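Local coordinates for protein phosphoribosylaminoimidazole-succinocarboxamide synthase (PDB 2CNQ) that catalyses the ATP-dependent joining of aspartate to a carboxylated aminoimidazole ribotide, giving SAICAR, a step of de novo purine biosynthesis, at residues Pro145-Pro157 with Trp244-Asp256. Residues are numbered along the deposited sequence; the frame is centred on the assembly and turned at random.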
ATOM      1  N   PRO A 145     -23.740  -9.160   7.558  0.70 10.69           N
ATOM      2  CA  PRO A 145     -24.929  -9.860   7.056  0.70 10.87           C
ATOM      3  C   PRO A 145     -24.584 -11.322   6.745  0.70 11.03           C
ATOM      4  O   PRO A 145     -23.470 -11.575   6.318  0.70 10.82           O
ATOM      5  CB  PRO A 145     -25.302  -9.078   5.792  0.70 11.24           C
ATOM      6  CG  PRO A 145     -24.315  -8.002   5.659  0.70 13.10           C
ATOM      7  CD  PRO A 145     -23.316  -8.047   6.708  0.70 10.56           C
ATOM      8  N   GLN A 146     -25.546 -12.243   6.920  1.00 11.11           N
ATOM      9  CA  GLN A 146     -25.477 -13.595   6.477  1.00 10.78           C
ATOM     10  C   GLN A 146     -25.581 -13.610   4.990  1.00 11.36           C
ATOM     11  O   GLN A 146     -26.206 -12.758   4.392  1.00 12.45           O
ATOM     12  CB  GLN A 146     -26.614 -14.365   7.058  1.00 10.82           C
ATOM     13  CG  GLN A 146     -26.532 -15.786   6.766  1.00 11.81           C
ATOM     14  CD  GLN A 146     -27.595 -16.523   7.459  1.00 12.67           C
ATOM     15  OE1 GLN A 146     -27.788 -16.359   8.660  1.00 15.49           O
ATOM     16  NE2 GLN A 146     -28.314 -17.349   6.732  1.00 12.16           N
ATOM     17  N   GLY A 147     -24.964 -14.606   4.397  1.00 12.32           N
ATOM     18  CA  GLY A 147     -25.145 -14.890   3.009  1.00 12.39           C
ATOM     19  C   GLY A 147     -24.242 -14.154   2.064  1.00 12.30           C
ATOM     20  O   GLY A 147     -24.451 -14.215   0.879  1.00 13.68           O
ATOM     21  N   LEU A 148     -23.231 -13.459   2.563  1.00 12.01           N
ATOM     22  CA  LEU A 148     -22.265 -12.879   1.659  1.00 11.41           C
ATOM     23  C   LEU A 148     -21.565 -13.975   0.930  1.00 11.82           C
ATOM     24  O   LEU A 148     -21.151 -14.975   1.481  1.00 12.59           O
ATOM     25  CB  LEU A 148     -21.159 -12.214   2.435  0.52 12.13           C
ATOM     26  CG  LEU A 148     -21.584 -11.108   3.342  0.52 12.47           C
ATOM     27  CD1 LEU A 148     -20.379 -10.691   4.152  0.52 12.07           C
ATOM     28  CD2 LEU A 148     -22.115  -9.969   2.506  0.52 14.06           C
ATOM     29  N   LYS A 149     -21.366 -13.752  -0.332  1.00 11.37           N
ATOM     30  CA  LYS A 149     -20.603 -14.652  -1.143  1.00 11.30           C
ATOM     31  C   LYS A 149     -19.223 -14.109  -1.347  1.00 10.81           C
ATOM     32  O   LYS A 149     -18.965 -12.941  -1.143  1.00 10.64           O
ATOM     33  CB  LYS A 149     -21.330 -14.883  -2.438  0.64 12.23           C
ATOM     34  CG  LYS A 149     -22.681 -15.572  -2.261  0.64 14.22           C
ATOM     35  CD  LYS A 149     -22.574 -16.927  -1.591  0.64 17.54           C
ATOM     36  CE  LYS A 149     -23.933 -17.596  -1.535  0.64 18.18           C
ATOM     37  NZ  LYS A 149     -23.887 -18.922  -0.890  0.64 19.55           N
ATOM     38  N   GLU A 150     -18.309 -14.972  -1.742  1.00 10.50           N
ATOM     39  CA  GLU A 150     -16.937 -14.541  -1.868  1.00 10.05           C
ATOM     40  C   GLU A 150     -16.841 -13.388  -2.795  1.00  9.19           C
ATOM     41  O   GLU A 150     -17.420 -13.400  -3.852  1.00  9.90           O
ATOM     42  CB  GLU A 150     -16.063 -15.665  -2.351  1.00 10.08           C
ATOM     43  CG  GLU A 150     -14.622 -15.293  -2.261  1.00 10.73           C
ATOM     44  CD  GLU A 150     -13.693 -16.241  -2.903  1.00 12.02           C
ATOM     45  OE1 GLU A 150     -12.550 -15.823  -3.114  1.00 13.78           O
ATOM     46  OE2 GLU A 150     -14.075 -17.382  -3.188  1.00 13.87           O
ATOM     47  N   SER A 151     -16.104 -12.385  -2.369  1.00  8.59           N
ATOM     48  CA  SER A 151     -15.888 -11.190  -3.137  1.00  8.30           C
ATOM     49  C   SER A 151     -17.034 -10.254  -3.150  1.00  8.53           C
ATOM     50  O   SER A 151     -16.940  -9.257  -3.811  1.00  8.83           O
ATOM     51  CB  SER A 151     -15.451 -11.458  -4.571  1.00  8.29           C
ATOM     52  OG  SER A 151     -14.417 -12.399  -4.605  1.00  8.98           O
ATOM     53  N   GLN A 152     -18.109 -10.561  -2.444  1.00  9.04           N
ATOM     54  CA  GLN A 152     -19.245  -9.698  -2.438  1.00  9.68           C
ATOM     55  C   GLN A 152     -18.887  -8.405  -1.758  1.00  9.26           C
ATOM     56  O   GLN A 152     -18.098  -8.345  -0.818  1.00  9.35           O
ATOM     57  CB  GLN A 152     -20.391 -10.364  -1.746  1.00 10.56           C
ATOM     58  CG  GLN A 152     -21.679  -9.594  -1.813  1.00 11.60           C
ATOM     59  CD  GLN A 152     -22.857 -10.426  -1.433  1.00 12.69           C
ATOM     60  OE1 GLN A 152     -22.779 -11.644  -1.416  1.00 15.44           O
ATOM     61  NE2 GLN A 152     -23.948  -9.772  -1.092  1.00 16.14           N
ATOM     62  N   GLU A 153     -19.545  -7.366  -2.207  1.00  9.87           N
ATOM     63  CA  GLU A 153     -19.434  -6.094  -1.602  1.00 10.31           C
ATOM     64  C   GLU A 153     -20.085  -6.104  -0.245  1.00 10.31           C
ATOM     65  O   GLU A 153     -21.192  -6.606  -0.096  1.00 12.29           O
ATOM     66  CB  GLU A 153     -20.103  -5.059  -2.496  0.64 11.59           C
ATOM     67  CG  GLU A 153     -19.846  -3.631  -2.112  0.64 14.38           C
ATOM     68  CD  GLU A 153     -20.116  -2.647  -3.236  0.64 14.50           C
ATOM     69  OE1 GLU A 153     -19.541  -1.546  -3.196  0.64 18.89           O
ATOM     70  OE2 GLU A 153     -20.887  -2.974  -4.156  0.64 17.39           O
ATOM     71  N   PHE A 154     -19.421  -5.539   0.744  1.00  9.93           N
ATOM     72  CA  PHE A 154     -20.072  -5.302   1.997  1.00 10.16           C
ATOM     73  C   PHE A 154     -21.123  -4.230   1.805  1.00 10.88           C
ATOM     74  O   PHE A 154     -21.026  -3.402   0.959  1.00 11.64           O
ATOM     75  CB  PHE A 154     -19.081  -4.815   3.015  1.00  9.91           C
ATOM     76  CG  PHE A 154     -18.140  -5.858   3.478  1.00  9.17           C
ATOM     77  CD1 PHE A 154     -18.548  -6.838   4.352  1.00 10.16           C
ATOM     78  CD2 PHE A 154     -16.821  -5.849   3.070  1.00  9.01           C
ATOM     79  CE1 PHE A 154     -17.671  -7.773   4.807  1.00  9.94           C
ATOM     80  CE2 PHE A 154     -15.951  -6.783   3.517  1.00  8.48           C
ATOM     81  CZ  PHE A 154     -16.365  -7.753   4.379  1.00  9.05           C
ATOM     82  N   PRO A 155     -22.116  -4.193   2.672  1.00 12.26           N
ATOM     83  CA  PRO A 155     -23.091  -3.113   2.565  1.00 12.63           C
ATOM     84  C   PRO A 155     -22.480  -1.748   2.617  1.00 11.48           C
ATOM     85  O   PRO A 155     -22.888  -0.848   1.905  1.00 13.48           O
ATOM     86  CB  PRO A 155     -23.990  -3.348   3.766  1.00 14.50           C
ATOM     87  CG  PRO A 155     -23.830  -4.759   4.095  1.00 14.92           C
ATOM     88  CD  PRO A 155     -22.466  -5.167   3.707  1.00 13.25           C
ATOM     89  N   GLU A 156     -21.471  -1.620   3.467  1.00 10.99           N
ATOM     90  CA  GLU A 156     -20.670  -0.434   3.545  1.00 10.41           C
ATOM     91  C   GLU A 156     -19.245  -0.889   3.727  1.00  9.37           C
ATOM     92  O   GLU A 156     -19.003  -1.906   4.322  1.00  9.34           O
ATOM     93  CB  GLU A 156     -21.041   0.393   4.754  1.00 11.87           C
ATOM     94  CG  GLU A 156     -22.411   0.977   4.715  1.00 14.26           C
ATOM     95  CD  GLU A 156     -22.619   1.936   3.589  1.00 16.27           C
ATOM     96  OE1 GLU A 156     -21.638   2.517   3.099  1.00 17.25           O
ATOM     97  OE2 GLU A 156     -23.789   2.148   3.212  1.00 19.50           O
ATOM     98  N   PRO A 157     -18.283  -0.136   3.236  1.00  9.14           N
ATOM     99  CA  PRO A 157     -16.909  -0.547   3.500  1.00  8.82           C
ATOM    100  C   PRO A 157     -16.622  -0.522   4.957  1.00  8.34           C
ATOM    101  O   PRO A 157     -17.188   0.283   5.676  1.00  9.65           O
ATOM    102  CB  PRO A 157     -16.099   0.513   2.767  1.00  9.38           C
ATOM    103  CG  PRO A 157     -17.029   1.038   1.749  1.00 10.45           C
ATOM    104  CD  PRO A 157     -18.356   1.073   2.428  1.00 10.32           C
ATOM    105  N   TRP A 244      -9.550  -5.348  -8.633  1.00  5.94           N
ATOM    106  CA  TRP A 244     -10.237  -6.275  -9.480  1.00  6.24           C
ATOM    107  C   TRP A 244     -10.789  -5.554 -10.657  1.00  6.50           C
ATOM    108  O   TRP A 244     -11.145  -4.411 -10.610  1.00  7.21           O
ATOM    109  CB  TRP A 244     -11.372  -6.907  -8.733  1.00  6.61           C
ATOM    110  CG  TRP A 244     -10.948  -7.703  -7.581  1.00  6.69           C
ATOM    111  CD1 TRP A 244      -9.739  -8.272  -7.371  1.00  6.89           C
ATOM    112  CD2 TRP A 244     -11.751  -8.055  -6.478  1.00  6.47           C
ATOM    113  NE1 TRP A 244      -9.746  -8.949  -6.209  1.00  7.15           N
ATOM    114  CE2 TRP A 244     -10.981  -8.844  -5.643  1.00  6.78           C
ATOM    115  CE3 TRP A 244     -13.063  -7.760  -6.109  1.00  6.61           C
ATOM    116  CZ2 TRP A 244     -11.476  -9.381  -4.485  1.00  7.34           C
ATOM    117  CZ3 TRP A 244     -13.550  -8.270  -4.960  1.00  7.27           C
ATOM    118  CH2 TRP A 244     -12.756  -9.066  -4.142  1.00  7.53           C
ATOM    119  N   ASN A 245     -10.868  -6.263 -11.750  1.00  6.73           N
ATOM    120  CA  ASN A 245     -11.501  -5.743 -12.924  1.00  6.74           C
ATOM    121  C   ASN A 245     -12.992  -5.783 -12.748  1.00  7.01           C
ATOM    122  O   ASN A 245     -13.572  -6.831 -12.506  1.00  7.72           O
ATOM    123  CB  ASN A 245     -11.054  -6.588 -14.090  1.00  7.37           C
ATOM    124  CG  ASN A 245     -11.560  -6.084 -15.378  1.00  7.67           C
ATOM    125  OD1 ASN A 245     -10.855  -5.324 -16.052  1.00 10.37           O
ATOM    126  ND2 ASN A 245     -12.722  -6.475 -15.759  1.00  7.81           N
ATOM    127  N   GLY A 246     -13.635  -4.641 -12.861  1.00  7.44           N
ATOM    128  CA  GLY A 246     -15.057  -4.590 -12.633  1.00  7.74           C
ATOM    129  C   GLY A 246     -15.840  -5.439 -13.582  1.00  8.10           C
ATOM    130  O   GLY A 246     -16.807  -6.064 -13.221  1.00  8.95           O
ATOM    131  N   ALA A 247     -15.425  -5.441 -14.823  1.00  8.03           N
ATOM    132  CA  ALA A 247     -16.158  -6.183 -15.811  1.00  8.41           C
ATOM    133  C   ALA A 247     -16.052  -7.672 -15.629  1.00  9.23           C
ATOM    134  O   ALA A 247     -16.956  -8.375 -16.022  1.00 12.96           O
ATOM    135  CB  ALA A 247     -15.700  -5.791 -17.163  1.00  8.86           C
ATOM    136  N   SER A 248     -14.965  -8.169 -15.082  1.00  8.80           N
ATOM    137  CA  SER A 248     -14.838  -9.585 -14.863  1.00  9.54           C
ATOM    138  C   SER A 248     -15.311  -9.992 -13.505  1.00  9.39           C
ATOM    139  O   SER A 248     -15.327 -11.152 -13.198  1.00 11.27           O
ATOM    140  CB  SER A 248     -13.451 -10.067 -15.216  0.65 10.37           C
ATOM    141  OG  SER A 248     -12.581  -9.641 -14.216  0.65  8.34           O
ATOM    142  N   TYR A 249     -15.697  -9.048 -12.688  1.00 10.25           N
ATOM    143  CA  TYR A 249     -16.097  -9.343 -11.349  1.00 10.80           C
ATOM    144  C   TYR A 249     -17.297 -10.263 -11.331  1.00 11.83           C
ATOM    145  O   TYR A 249     -18.261 -10.070 -12.035  1.00 13.41           O
ATOM    146  CB  TYR A 249     -16.426  -8.048 -10.695  1.00 11.47           C
ATOM    147  CG  TYR A 249     -16.979  -8.164  -9.329  1.00 11.12           C
ATOM    148  CD1 TYR A 249     -16.201  -8.536  -8.269  1.00 10.03           C
ATOM    149  CD2 TYR A 249     -18.301  -7.851  -9.091  1.00 13.91           C
ATOM    150  CE1 TYR A 249     -16.727  -8.598  -7.021  1.00 10.12           C
ATOM    151  CE2 TYR A 249     -18.828  -7.889  -7.841  1.00 14.47           C
ATOM    152  CZ  TYR A 249     -18.041  -8.266  -6.801  1.00 12.02           C
ATOM    153  OH  TYR A 249     -18.604  -8.282  -5.561  1.00 14.25           O
ATOM    154  N   LYS A 250     -17.205 -11.274 -10.484  1.00 11.54           N
ATOM    155  CA  LYS A 250     -18.271 -12.206 -10.308  1.00 12.46           C
ATOM    156  C   LYS A 250     -18.235 -12.652  -8.895  1.00 11.13           C
ATOM    157  O   LYS A 250     -17.278 -13.238  -8.456  1.00 10.48           O
ATOM    158  CB  LYS A 250     -18.098 -13.394 -11.216  1.00 12.79           C
ATOM    159  CG  LYS A 250     -19.272 -14.337 -11.097  1.00 14.78           C
ATOM    160  CD  LYS A 250     -19.205 -15.450 -12.091  1.00 16.27           C
ATOM    161  CE  LYS A 250     -20.420 -16.336 -11.972  1.00 18.10           C
ATOM    162  NZ  LYS A 250     -20.398 -17.394 -12.993  1.00 20.53           N
ATOM    163  N   VAL A 251     -19.312 -12.420  -8.190  1.00 12.43           N
ATOM    164  CA  VAL A 251     -19.362 -12.792  -6.824  1.00 12.75           C
ATOM    165  C   VAL A 251     -19.414 -14.290  -6.738  1.00 11.52           C
ATOM    166  O   VAL A 251     -19.882 -14.971  -7.639  1.00 12.38           O
ATOM    167  CB  VAL A 251     -20.530 -12.240  -6.008  0.70 14.92           C
ATOM    168  CG1 VAL A 251     -20.321 -10.770  -5.748  0.70 15.38           C
ATOM    169  CG2 VAL A 251     -21.893 -12.582  -6.641  0.70 16.24           C
ATOM    170  N   GLY A 252     -18.946 -14.793  -5.621  1.00 12.38           N
ATOM    171  CA  GLY A 252     -19.005 -16.200  -5.336  1.00 12.34           C
ATOM    172  C   GLY A 252     -17.764 -16.945  -5.737  1.00 11.97           C
ATOM    173  O   GLY A 252     -17.743 -18.162  -5.714  1.00 13.96           O
ATOM    174  N   GLU A 253     -16.728 -16.216  -6.121  1.00 11.54           N
ATOM    175  CA  GLU A 253     -15.491 -16.835  -6.517  1.00 11.87           C
ATOM    176  C   GLU A 253     -14.415 -15.809  -6.336  1.00 10.55           C
ATOM    177  O   GLU A 253     -14.676 -14.667  -6.000  1.00 10.39           O
ATOM    178  CB  GLU A 253     -15.550 -17.296  -7.954  1.00 12.71           C
ATOM    179  CG  GLU A 253     -15.772 -16.156  -8.893  1.00 12.86           C
ATOM    180  CD  GLU A 253     -16.081 -16.602 -10.259  1.00 14.66           C
ATOM    181  OE1 GLU A 253     -16.889 -17.535 -10.412  1.00 17.01           O
ATOM    182  OE2 GLU A 253     -15.537 -16.020 -11.198  1.00 18.08           O
ATOM    183  N   SER A 254     -13.183 -16.224  -6.555  1.00 11.32           N
ATOM    184  CA  SER A 254     -12.092 -15.292  -6.519  1.00 11.01           C
ATOM    185  C   SER A 254     -11.988 -14.562  -7.829  1.00  9.96           C
ATOM    186  O   SER A 254     -12.492 -14.987  -8.842  1.00 11.89           O
ATOM    187  CB  SER A 254     -10.808 -16.009  -6.201  1.00 13.04           C
ATOM    188  OG  SER A 254     -10.516 -16.915  -7.229  1.00 16.77           O
ATOM    189  N   GLN A 255     -11.358 -13.416  -7.768  1.00  8.39           N
ATOM    190  CA  GLN A 255     -11.247 -12.547  -8.897  1.00  7.67           C
ATOM    191  C   GLN A 255      -9.868 -12.572  -9.463  1.00  7.16           C
ATOM    192  O   GLN A 255      -8.901 -12.856  -8.789  1.00  8.28           O
ATOM    193  CB  GLN A 255     -11.565 -11.127  -8.463  1.00  8.19           C
ATOM    194  CG  GLN A 255     -12.869 -10.970  -7.736  1.00  8.63           C
ATOM    195  CD  GLN A 255     -14.016 -11.588  -8.457  1.00  8.38           C
ATOM    196  OE1 GLN A 255     -14.271 -11.271  -9.596  1.00 10.08           O
ATOM    197  NE2 GLN A 255     -14.718 -12.471  -7.821  1.00  9.15           N
ATOM    198  N   ASP A 256      -9.771 -12.173 -10.702  1.00  7.42           N
ATOM    199  CA  ASP A 256      -8.467 -11.910 -11.267  1.00  7.19           C
ATOM    200  C   ASP A 256      -7.810 -10.788 -10.501  1.00  7.25           C
ATOM    201  O   ASP A 256      -8.439  -9.832 -10.115  1.00  7.83           O
ATOM    202  CB  ASP A 256      -8.598 -11.491 -12.699  1.00  7.80           C
ATOM    203  CG  ASP A 256      -9.164 -12.552 -13.580  1.00  9.19           C
ATOM    204  OD1 ASP A 256      -9.174 -13.720 -13.204  1.00 11.53           O
ATOM    205  OD2 ASP A 256      -9.582 -12.188 -14.680  1.00 10.84           O
TER
HETATM  206  O   HOH W   1     -16.281 -18.897  -2.807  1.00 19.50           O
HETATM  207  O   HOH W   2     -20.976  -7.534  -4.716  1.00 14.25           O
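Ser-151 sits at the middle of this contact, gripped through both its hydroxyl and its carbonyl. OG lies anti to its own carbonyl carbon (chi1 -48°), which aims it into the loop 249-255, where it donates to Glu-253 O at 2.7 Å. The CB of the same serine rests obliquely against the Trp-244 ring, 3.6 Å from CH2. The carbonyl oxygen of Ser-151 takes the Tyr-249 hydroxyl: OH to O is 2.6 Å, with the donor standing above the carbonyl plane while the oxygen lies at the edge of the tyrosine ring. Water 2 donates to the same OH and accepts from Glu-153 N, tying the phenol to the next part of the chain.

The carbonyl of Glu-150, one residue before the serine, accepts from Gly-252 N in an almost straight bond (N to O 2.7 Å, 163°), in the carbonyl plane. The extended side chain of Glu-150 lays its carboxylate along the backbone of Glu-253 and Ser-254; OE2 accepts from water 1, which reaches Gly-252 O weakly. Val-251 CG1 meets Gln-152 CA at 3.6 Å.

Within 244-256, Gln-255 ties the loop to itself. Bent at chi2, it puts CG over the centre of one Trp-244 face, and its amide clamps Lys-250: NE2 donates to Lys-250 O while OE1 accepts from Lys-250 N.

Residues 149-152 form a type II beta turn, with Gln-152 N bonded to Lys-149 O. This turn, just ahead of edge strand 153-159, docks against the loop leaving strand 228-245, pinning two surface loops together in this member of the SAICAR synthetase family, with the Trp-244 side chain about 8 Å from a bound AMZ.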